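Local structure of diaminopimelate decarboxylase (Methanocaldococcus jannaschii, 1TWI) at residues M35-Y44 with I76-C85; K60-N71 with P285-V296. The protein catalyses the pyridoxal-phosphate-dependent decarboxylation of meso-diaminopimelate to L-lysine, the last step of lysine biosynthesis by the diaminopimelate pathway. One frame throughout, in Å; residues are numbered along the deposited sequence.

The centres of the two interactions lie about 12 Å apart, and their segments alternate along the chain: 35-44, 60-71, 76-85, then, about 200 residues later, 285-296. Interaction 1 packs the start of helix 37-58 against helix 74-82. Strand 62-67, which falls between these helices in the chain, belongs to interaction 2, where it pairs with strand 286-289 in the parallel sheet of the TIM-barrel domain. The two interactions touch directly: Tyr44 CA packs on Leu295 CD2, and Cys85 SG lies against the carbonyl of Val64. Interaction 1 is thus helical packing outside the barrel strands, while interaction 2 joins the first and last of those strands and holds the cofactor.

Interaction 1: M35-Y44 with I76-C85; sequences MSEEQIKINY and ITRLLAKLGC
Leu79 fits between Ile40 and the side chains of Glu37 and Lys41. Leu79 CD2 meets Ile40 CD1 at 3.8 Å. Leu79 CD1 lies 3.3 Å from Lys41 NZ. Ile40 also uses its other branch: CG2 touches Leu80 CD2 at 3.8 Å, the two side chains crossing at about a right angle. Ile76 CD1 reaches both Ile40 CD1 and Met35 CB. At the far end Tyr44 extends along the end of helix 74-82. Its CG is anti to the backbone N (chi1 -179°), which carries the ring past Leu83, the two side chains running in opposite directions. Cys85 SG approaches the ring obliquely, 3.5 Å from Tyr44 CE1, a sulfur-aromatic contact. One water, in the ring plane, is hydrogen-bonded to Tyr44 OH and donates to Leu83 O at 2.9 Å. Gly84, with positive phi, closes the helix in a Schellman motif. Ser36 N-caps the other helix through Gln39 N. The Glu37 carboxylate is hydrogen-bonded to Ser407 and to His432 of the second subunit, whose Leu433 also packs on Leu79. The short helix axes cross at -43°. This is the packing of neighbouring helices on the outside of an alpha/beta barrel, here bordering the dimer interface.

Interaction 2: K60-N71 with P285-V296; sequences KEFIVAYAYKAN and PNLILEPGRSLV. With PLP (pyridoxal-5'-phosphate), chain E.
Asn286 turns its CG beside its own backbone N (chi1 -60°), and this brings OD1 across to Glu61. The Glu61 N to Asn286 OD1 bond is 2.7 Å long, nearly straight, and uses a lone pair in the carbonyl plane. Phe62 places CG anti to its backbone N (chi1 171°). Its ring lies alongside Leu287, with Leu287 CG at the ring edge, and Phe62 CE1 reaches Leu289 CG at 3.8 Å. A parallel ladder joins strands 62-67 and 286-289, beginning at Glu61 O, which accepts from Leu287 N, and ending at Ala65 N, which donates to Leu289 O. Beyond it Ala67 N donates to Pro291 O from above the carbonyl plane. Tyr66 OH donates to Asn71 O at 2.7 Å, which fixes the ring against Leu295 and Val296. Gly292 N donates to PLP O3P. Arg293 N donates to PLP O2P at 2.7 Å, nearly straight. Glu290 OE1 lies 2.7 Å from PLP N1, and Asn111, Asn246 and His208 position its carboxylate. Lys69, the cofactor-attachment residue, is unattached here; its NZ forms a salt bridge with Asp88. The start of helix 293-296 thus receives the phosphate, while an acidic group beside N1 would probably favour a protonated, electron-withdrawing pyridine ring.

Interaction 1: M35-Y44 with I76-C85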
loop_
_atom_site.group_PDB
_atom_site.type_symbol
_atom_site.label_atom_id
_atom_site.label_comp_id
_atom_site.label_asym_id
_atom_site.label_seq_id
_atom_site.Cartn_x
_atom_site.Cartn_y
_atom_site.Cartn_z
ATOM N N MET A 35 12.102 -8.785 14.517
ATOM C CA MET A 35 12.889 -7.579 14.638
ATOM C C MET A 35 13.977 -7.885 15.626
ATOM O O MET A 35 13.666 -8.320 16.742
ATOM C CB MET A 35 12.020 -6.424 15.182
ATOM C CG MET A 35 10.967 -5.939 14.140
ATOM S SD MET A 35 11.751 -5.183 12.625
ATOM C CE MET A 35 12.389 -3.696 13.252
ATOM N N SER A 36 15.236 -7.634 15.249
ATOM C CA SER A 36 16.390 -7.891 16.158
ATOM C C SER A 36 16.653 -6.651 17.020
ATOM O O SER A 36 17.031 -5.563 16.514
ATOM C CB SER A 36 17.673 -8.207 15.348
ATOM O OG SER A 36 18.808 -8.197 16.215
ATOM N N GLU A 37 16.458 -6.800 18.328
ATOM C CA GLU A 37 16.683 -5.685 19.224
ATOM C C GLU A 37 18.152 -5.293 19.194
ATOM O O GLU A 37 18.479 -4.110 19.171
ATOM C CB GLU A 37 16.290 -6.072 20.655
ATOM C CG GLU A 37 16.619 -4.988 21.694
ATOM C CD GLU A 37 16.115 -5.426 23.058
ATOM O OE1 GLU A 37 14.996 -5.050 23.431
ATOM O OE2 GLU A 37 16.801 -6.195 23.743
ATOM N N GLU A 38 19.056 -6.271 19.206
ATOM C CA GLU A 38 20.491 -5.917 19.177
ATOM C C GLU A 38 20.871 -5.219 17.847
ATOM O O GLU A 38 21.700 -4.315 17.835
ATOM C CB GLU A 38 21.344 -7.197 19.381
ATOM C CG GLU A 38 22.875 -7.015 19.340
ATOM C CD GLU A 38 23.458 -6.136 20.463
ATOM O OE1 GLU A 38 22.811 -5.929 21.524
ATOM O OE2 GLU A 38 24.606 -5.665 20.268
ATOM N N GLN A 39 20.322 -5.651 16.718
ATOM C CA GLN A 39 20.680 -4.955 15.486
ATOM C C GLN A 39 20.256 -3.443 15.561
ATOM O O GLN A 39 20.959 -2.556 15.038
ATOM C CB GLN A 39 19.987 -5.606 14.264
ATOM C CG GLN A 39 20.422 -4.957 12.953
ATOM C CD GLN A 39 21.920 -5.187 12.709
ATOM O OE1 GLN A 39 22.753 -4.248 12.761
ATOM N NE2 GLN A 39 22.276 -6.437 12.500
ATOM N N ILE A 40 19.084 -3.153 16.150
ATOM C CA ILE A 40 18.662 -1.758 16.282
ATOM C C ILE A 40 19.658 -1.017 17.184
ATOM O O ILE A 40 20.046 0.143 16.889
ATOM C CB ILE A 40 17.212 -1.622 16.868
ATOM C CG1 ILE A 40 16.198 -2.215 15.878
ATOM C CG2 ILE A 40 16.870 -0.122 17.120
ATOM C CD1 ILE A 40 14.758 -2.309 16.391
ATOM N N LYS A 41 20.086 -1.648 18.280
ATOM C CA LYS A 41 21.065 -0.975 19.158
ATOM C C LYS A 41 22.357 -0.741 18.407
ATOM O O LYS A 41 22.989 0.326 18.554
ATOM C CB LYS A 41 21.397 -1.813 20.412
ATOM C CG LYS A 41 20.173 -2.054 21.354
ATOM C CD LYS A 41 20.685 -2.802 22.624
ATOM C CE LYS A 41 19.574 -3.539 23.289
ATOM N NZ LYS A 41 18.520 -2.597 23.752
ATOM N N ILE A 42 22.761 -1.714 17.616
ATOM C CA ILE A 42 24.003 -1.518 16.814
ATOM C C ILE A 42 23.856 -0.360 15.816
ATOM O O ILE A 42 24.751 0.512 15.698
ATOM C CB ILE A 42 24.343 -2.797 16.017
ATOM C CG1 ILE A 42 24.884 -3.841 17.016
ATOM C CG2 ILE A 42 25.336 -2.439 14.829
ATOM C CD1 ILE A 42 24.941 -5.272 16.484
ATOM N N ASN A 43 22.724 -0.326 15.106
ATOM C CA ASN A 43 22.552 0.749 14.109
ATOM C C ASN A 43 22.532 2.129 14.784
ATOM O O ASN A 43 23.121 3.088 14.282
ATOM C CB ASN A 43 21.244 0.515 13.294
ATOM C CG ASN A 43 21.318 -0.736 12.411
ATOM O OD1 ASN A 43 22.410 -1.288 12.191
ATOM N ND2 ASN A 43 20.165 -1.196 11.899
ATOM N N TYR A 44 21.842 2.221 15.927
ATOM C CA TYR A 44 21.739 3.464 16.646
ATOM C C TYR A 44 23.121 3.871 17.168
ATOM O O TYR A 44 23.532 5.024 17.057
ATOM C CB TYR A 44 20.799 3.317 17.857
ATOM C CG TYR A 44 20.655 4.605 18.627
ATOM C CD1 TYR A 44 20.012 5.703 18.057
ATOM C CD2 TYR A 44 21.204 4.745 19.887
ATOM C CE1 TYR A 44 19.926 6.924 18.741
ATOM C CE2 TYR A 44 21.128 5.949 20.584
ATOM C CZ TYR A 44 20.482 7.031 20.002
ATOM O OH TYR A 44 20.383 8.219 20.702
ATOM N N ILE A 76 9.066 -0.983 19.356
ATOM C CA ILE A 76 10.266 -0.465 18.659
ATOM C C ILE A 76 10.535 0.984 19.079
ATOM O O ILE A 76 11.681 1.357 19.335
ATOM C CB ILE A 76 10.102 -0.546 17.097
ATOM C CG1 ILE A 76 9.944 -2.016 16.655
ATOM C CG2 ILE A 76 11.308 0.121 16.384
ATOM C CD1 ILE A 76 11.047 -2.953 17.211
ATOM N N THR A 77 9.480 1.814 19.133
ATOM C CA THR A 77 9.646 3.204 19.525
ATOM C C THR A 77 10.019 3.303 21.016
ATOM O O THR A 77 10.813 4.168 21.405
ATOM C CB THR A 77 8.359 4.059 19.194
ATOM O OG1 THR A 77 7.236 3.517 19.886
ATOM C CG2 THR A 77 8.084 4.058 17.684
ATOM N N ARG A 78 9.491 2.415 21.860
ATOM C CA ARG A 78 9.894 2.477 23.267
ATOM C C ARG A 78 11.354 2.073 23.404
ATOM O O ARG A 78 12.069 2.639 24.232
ATOM C CB ARG A 78 8.974 1.606 24.180
ATOM C CG ARG A 78 7.618 2.298 24.377
ATOM C CD ARG A 78 6.663 1.636 25.356
ATOM N NE ARG A 78 7.114 1.819 26.733
ATOM C CZ ARG A 78 6.889 2.877 27.517
ATOM N NH1 ARG A 78 6.189 3.951 27.128
ATOM N NH2 ARG A 78 7.385 2.843 28.740
ATOM N N LEU A 79 11.785 1.097 22.598
ATOM C CA LEU A 79 13.196 0.668 22.622
ATOM C C LEU A 79 14.043 1.876 22.267
ATOM O O LEU A 79 14.984 2.249 23.004
ATOM C CB LEU A 79 13.434 -0.428 21.570
ATOM C CG LEU A 79 14.928 -0.817 21.289
ATOM C CD1 LEU A 79 15.693 -1.322 22.596
ATOM C CD2 LEU A 79 14.946 -1.855 20.144
ATOM N N LEU A 80 13.738 2.489 21.104
ATOM C CA LEU A 80 14.502 3.644 20.674
ATOM C C LEU A 80 14.476 4.792 21.705
ATOM O O LEU A 80 15.527 5.384 21.973
ATOM C CB LEU A 80 14.077 4.088 19.232
ATOM C CG LEU A 80 14.692 3.114 18.212
ATOM C CD1 LEU A 80 13.953 3.204 16.869
ATOM C CD2 LEU A 80 16.194 3.458 18.064
ATOM N N ALA A 81 13.324 5.049 22.344
ATOM C CA ALA A 81 13.261 6.108 23.360
ATOM C C ALA A 81 14.235 5.765 24.535
ATOM O O ALA A 81 14.971 6.639 25.038
ATOM C CB ALA A 81 11.815 6.237 23.951
ATOM N N LYS A 82 14.186 4.524 24.982
ATOM C CA LYS A 82 15.046 4.107 26.068
ATOM C C LYS A 82 16.530 4.221 25.724
ATOM O O LYS A 82 17.340 4.406 26.623
ATOM C CB LYS A 82 14.710 2.679 26.493
ATOM C CG LYS A 82 13.431 2.620 27.337
ATOM C CD LYS A 82 13.401 1.289 28.057
ATOM C CE LYS A 82 12.121 1.036 28.867
ATOM N NZ LYS A 82 11.946 1.962 30.026
ATOM N N LEU A 83 16.885 4.140 24.449
ATOM C CA LEU A 83 18.278 4.323 24.063
ATOM C C LEU A 83 18.723 5.807 24.070
ATOM O O LEU A 83 19.915 6.092 23.922
ATOM C CB LEU A 83 18.550 3.712 22.683
ATOM C CG LEU A 83 18.359 2.200 22.574
ATOM C CD1 LEU A 83 18.609 1.729 21.141
ATOM C CD2 LEU A 83 19.346 1.505 23.545
ATOM N N GLY A 84 17.786 6.732 24.269
ATOM C CA GLY A 84 18.107 8.161 24.273
ATOM C C GLY A 84 17.803 8.854 22.943
ATOM O O GLY A 84 18.103 10.040 22.709
ATOM N N CYS A 85 17.183 8.097 22.051
ATOM C CA CYS A 85 16.864 8.607 20.726
ATOM C C CYS A 85 15.672 9.586 20.711
ATOM O O CYS A 85 14.775 9.490 21.570
ATOM C CB CYS A 85 16.556 7.390 19.841
ATOM S SG CYS A 85 16.598 7.716 18.065
HETATM O O HOH W 1 21.623 8.261 22.919
#

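Interaction 2: K60-N71 with P285-V296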
loop_
_atom_site.group_PDB
_atom_site.type_symbol
_atom_site.label_atom_id
_atom_site.label_comp_id
_atom_site.label_asym_id
_atom_site.label_seq_id
_atom_site.Cartn_x
_atom_site.Cartn_y
_atom_site.Cartn_z
ATOM N N LYS A 60 27.851 21.883 21.271
ATOM C CA LYS A 60 26.394 21.882 21.017
ATOM C C LYS A 60 25.790 20.481 21.095
ATOM O O LYS A 60 26.497 19.495 21.289
ATOM C CB LYS A 60 26.117 22.521 19.654
ATOM C CG LYS A 60 26.518 24.011 19.645
ATOM C CD LYS A 60 25.819 24.711 20.796
ATOM C CE LYS A 60 25.029 25.954 20.440
ATOM N NZ LYS A 60 25.912 27.178 20.429
ATOM N N GLU A 61 24.485 20.362 20.965
ATOM C CA GLU A 61 23.934 19.012 21.052
ATOM C C GLU A 61 23.816 18.311 19.686
ATOM O O GLU A 61 23.732 18.964 18.646
ATOM C CB GLU A 61 22.559 19.102 21.725
ATOM C CG GLU A 61 22.108 17.810 22.412
ATOM C CD GLU A 61 20.754 17.982 23.147
ATOM O OE1 GLU A 61 20.325 19.179 23.344
ATOM O OE2 GLU A 61 20.143 16.918 23.509
ATOM N N PHE A 62 23.853 16.982 19.702
ATOM C CA PHE A 62 23.652 16.151 18.504
ATOM C C PHE A 62 22.415 15.298 18.837
ATOM O O PHE A 62 22.404 14.581 19.860
ATOM C CB PHE A 62 24.839 15.207 18.194
ATOM C CG PHE A 62 24.520 14.215 17.094
ATOM C CD1 PHE A 62 24.306 14.647 15.795
ATOM C CD2 PHE A 62 24.339 12.860 17.385
ATOM C CE1 PHE A 62 23.907 13.726 14.787
ATOM C CE2 PHE A 62 23.938 11.931 16.386
ATOM C CZ PHE A 62 23.728 12.371 15.104
ATOM N N ILE A 63 21.391 15.351 17.983
ATOM C CA ILE A 63 20.143 14.619 18.266
ATOM C C ILE A 63 19.741 13.725 17.124
ATOM O O ILE A 63 19.658 14.187 15.997
ATOM C CB ILE A 63 18.931 15.598 18.465
ATOM C CG1 ILE A 63 19.215 16.506 19.653
ATOM C CG2 ILE A 63 17.580 14.803 18.715
ATOM C CD1 ILE A 63 18.171 17.640 19.764
ATOM N N VAL A 64 19.471 12.461 17.414
ATOM C CA VAL A 64 18.981 11.561 16.375
ATOM C C VAL A 64 17.441 11.599 16.496
ATOM O O VAL A 64 16.864 11.174 17.512
ATOM C CB VAL A 64 19.461 10.119 16.626
ATOM C CG1 VAL A 64 18.926 9.184 15.538
ATOM C CG2 VAL A 64 20.998 10.094 16.671
ATOM N N ALA A 65 16.767 12.151 15.503
ATOM C CA ALA A 65 15.303 12.155 15.558
ATOM C C ALA A 65 14.836 11.036 14.628
ATOM O O ALA A 65 14.656 11.232 13.394
ATOM C CB ALA A 65 14.739 13.525 15.108
ATOM N N TYR A 66 14.637 9.857 15.217
ATOM C CA TYR A 66 14.230 8.689 14.424
ATOM C C TYR A 66 12.967 8.944 13.614
ATOM O O TYR A 66 11.984 9.412 14.142
ATOM C CB TYR A 66 14.105 7.457 15.354
ATOM C CG TYR A 66 13.418 6.298 14.722
ATOM C CD1 TYR A 66 13.951 5.661 13.596
ATOM C CD2 TYR A 66 12.200 5.837 15.238
ATOM C CE1 TYR A 66 13.293 4.591 12.989
ATOM C CE2 TYR A 66 11.528 4.769 14.639
ATOM C CZ TYR A 66 12.072 4.154 13.516
ATOM O OH TYR A 66 11.357 3.155 12.899
ATOM N N ALA A 67 13.000 8.662 12.320
ATOM C CA ALA A 67 11.820 8.923 11.519
ATOM C C ALA A 67 10.766 7.813 11.722
ATOM O O ALA A 67 10.906 6.680 11.173
ATOM C CB ALA A 67 12.192 9.002 10.063
ATOM N N TYR A 68 9.743 8.137 12.512
ATOM C CA TYR A 68 8.677 7.197 12.836
ATOM C C TYR A 68 8.009 6.591 11.642
ATOM O O TYR A 68 7.545 5.455 11.713
ATOM C CB TYR A 68 7.586 7.867 13.704
ATOM C CG TYR A 68 7.888 7.775 15.186
ATOM C CD1 TYR A 68 9.220 7.768 15.636
ATOM C CD2 TYR A 68 6.844 7.681 16.133
ATOM C CE1 TYR A 68 9.510 7.673 17.032
ATOM C CE2 TYR A 68 7.112 7.588 17.526
ATOM C CZ TYR A 68 8.425 7.593 17.963
ATOM O OH TYR A 68 8.701 7.593 19.308
ATOM N N LYS A 69 8.008 7.294 10.520
ATOM C CA LYS A 69 7.279 6.750 9.360
ATOM C C LYS A 69 7.870 5.417 8.933
ATOM O O LYS A 69 7.194 4.634 8.272
ATOM C CB LYS A 69 7.258 7.726 8.185
ATOM C CG LYS A 69 8.593 7.955 7.461
ATOM C CD LYS A 69 8.765 9.474 7.137
ATOM C CE LYS A 69 9.482 10.141 8.353
ATOM N NZ LYS A 69 9.611 11.586 8.364
ATOM N N ALA A 70 9.132 5.164 9.306
ATOM C CA ALA A 70 9.784 3.888 8.943
ATOM C C ALA A 70 9.270 2.657 9.702
ATOM O O ALA A 70 9.248 1.540 9.161
ATOM C CB ALA A 70 11.308 4.004 9.111
ATOM N N ASN A 71 8.789 2.870 10.919
ATOM C CA ASN A 71 8.290 1.764 11.764
ATOM C C ASN A 71 7.941 2.420 13.104
ATOM O O ASN A 71 8.851 2.852 13.842
ATOM C CB ASN A 71 9.401 0.734 12.013
ATOM C CG ASN A 71 8.848 -0.589 12.599
ATOM O OD1 ASN A 71 7.919 -0.567 13.408
ATOM N ND2 ASN A 71 9.421 -1.714 12.211
ATOM N N PRO A 285 25.669 25.350 15.205
ATOM C CA PRO A 285 24.380 24.988 15.826
ATOM C C PRO A 285 24.293 23.574 16.428
ATOM O O PRO A 285 25.246 22.773 16.324
ATOM C CB PRO A 285 23.403 25.126 14.659
ATOM C CG PRO A 285 24.259 24.497 13.481
ATOM C CD PRO A 285 25.666 25.134 13.736
ATOM N N ASN A 286 23.162 23.285 17.083
ATOM C CA ASN A 286 22.926 21.894 17.482
ATOM C C ASN A 286 22.690 21.203 16.150
ATOM O O ASN A 286 22.195 21.821 15.220
ATOM C CB ASN A 286 21.681 21.777 18.339
ATOM C CG ASN A 286 21.791 22.595 19.574
ATOM O OD1 ASN A 286 22.717 22.385 20.379
ATOM N ND2 ASN A 286 20.881 23.554 19.738
ATOM N N LEU A 287 23.044 19.922 16.048
ATOM C CA LEU A 287 22.883 19.212 14.805
ATOM C C LEU A 287 21.844 18.102 14.981
ATOM O O LEU A 287 21.906 17.356 15.965
ATOM C CB LEU A 287 24.252 18.569 14.381
ATOM C CG LEU A 287 24.231 17.578 13.195
ATOM C CD1 LEU A 287 23.694 18.263 11.943
ATOM C CD2 LEU A 287 25.664 16.997 12.888
ATOM N N ILE A 288 20.873 18.002 14.070
ATOM C CA ILE A 288 19.860 16.943 14.181
ATOM C C ILE A 288 19.823 16.168 12.875
ATOM O O ILE A 288 19.923 16.791 11.789
ATOM C CB ILE A 288 18.431 17.552 14.358
ATOM C CG1 ILE A 288 18.407 18.430 15.618
ATOM C CG2 ILE A 288 17.379 16.449 14.450
ATOM C CD1 ILE A 288 17.122 19.358 15.754
ATOM N N LEU A 289 19.704 14.837 12.953
ATOM C CA LEU A 289 19.546 14.017 11.747
ATOM C C LEU A 289 18.246 13.245 11.965
ATOM O O LEU A 289 17.834 13.039 13.108
ATOM C CB LEU A 289 20.706 13.002 11.553
ATOM C CG LEU A 289 22.112 13.618 11.421
ATOM C CD1 LEU A 289 23.154 12.514 11.008
ATOM C CD2 LEU A 289 22.065 14.705 10.368
ATOM N N GLU A 290 17.631 12.795 10.873
ATOM C CA GLU A 290 16.343 12.086 10.953
ATOM C C GLU A 290 16.403 10.752 10.281
ATOM O O GLU A 290 15.584 10.451 9.441
ATOM C CB GLU A 290 15.226 12.923 10.299
ATOM C CG GLU A 290 14.996 14.339 10.959
ATOM C CD GLU A 290 13.988 15.219 10.153
ATOM O OE1 GLU A 290 13.825 15.030 8.919
ATOM O OE2 GLU A 290 13.396 16.121 10.762
ATOM N N PRO A 291 17.383 9.900 10.652
ATOM C CA PRO A 291 17.421 8.613 9.976
ATOM C C PRO A 291 16.172 7.769 10.279
ATOM O O PRO A 291 15.650 7.806 11.419
ATOM C CB PRO A 291 18.702 7.957 10.521
ATOM C CG PRO A 291 18.769 8.471 11.961
ATOM C CD PRO A 291 18.310 9.953 11.812
ATOM N N GLY A 292 15.710 7.030 9.263
ATOM C CA GLY A 292 14.578 6.121 9.417
ATOM C C GLY A 292 15.105 4.716 9.062
ATOM O O GLY A 292 15.458 3.903 9.922
ATOM N N ARG A 293 15.167 4.466 7.760
ATOM C CA ARG A 293 15.641 3.204 7.201
ATOM C C ARG A 293 16.967 2.799 7.816
ATOM O O ARG A 293 17.124 1.664 8.233
ATOM C CB ARG A 293 15.811 3.355 5.688
ATOM C CG ARG A 293 15.854 2.047 4.888
ATOM C CD ARG A 293 16.356 2.363 3.430
ATOM N NE ARG A 293 15.519 3.390 2.786
ATOM C CZ ARG A 293 14.382 3.131 2.135
ATOM N NH1 ARG A 293 13.914 1.875 1.994
ATOM N NH2 ARG A 293 13.680 4.147 1.675
ATOM N N SER A 294 17.926 3.721 7.925
ATOM C CA SER A 294 19.221 3.311 8.469
ATOM C C SER A 294 19.274 2.956 9.968
ATOM O O SER A 294 20.338 2.529 10.481
ATOM C CB SER A 294 20.333 4.336 8.093
ATOM O OG SER A 294 20.027 5.623 8.583
ATOM N N LEU A 295 18.168 3.161 10.699
ATOM C CA LEU A 295 18.151 2.664 12.071
ATOM C C LEU A 295 17.451 1.317 12.176
ATOM O O LEU A 295 17.840 0.498 13.006
ATOM C CB LEU A 295 17.415 3.576 13.059
ATOM C CG LEU A 295 18.228 4.832 13.393
ATOM C CD1 LEU A 295 17.435 5.660 14.335
ATOM C CD2 LEU A 295 19.596 4.428 14.003
ATOM N N VAL A 296 16.407 1.084 11.384
ATOM C CA VAL A 296 15.675 -0.153 11.573
ATOM C C VAL A 296 15.601 -1.179 10.458
ATOM O O VAL A 296 15.278 -2.326 10.726
ATOM C CB VAL A 296 14.203 0.162 12.058
ATOM C CG1 VAL A 296 14.259 0.981 13.382
ATOM C CG2 VAL A 296 13.411 0.999 10.966
HETATM N N1 PLP E . 12.938 13.078 7.349
HETATM C C2 PLP E . 11.904 13.346 6.470
HETATM C C2A PLP E . 11.402 14.809 6.420
HETATM C C3 PLP E . 11.389 12.281 5.734
HETATM O O3 PLP E . 10.374 12.579 4.882
HETATM C C4 PLP E . 11.876 11.002 5.804
HETATM C C4A PLP E . 11.222 9.882 4.926
HETATM O O4A PLP E . 10.171 10.145 4.432
HETATM C C5 PLP E . 12.934 10.720 6.697
HETATM C C6 PLP E . 13.437 11.782 7.431
HETATM C C5A PLP E . 13.608 9.371 6.909
HETATM O O4P PLP E . 14.177 8.846 5.682
HETATM P P PLP E . 15.044 7.518 5.675
HETATM O O1P PLP E . 15.390 7.345 4.253
HETATM O O2P PLP E . 14.125 6.438 6.171
HETATM O O3P PLP E . 16.215 7.728 6.524
#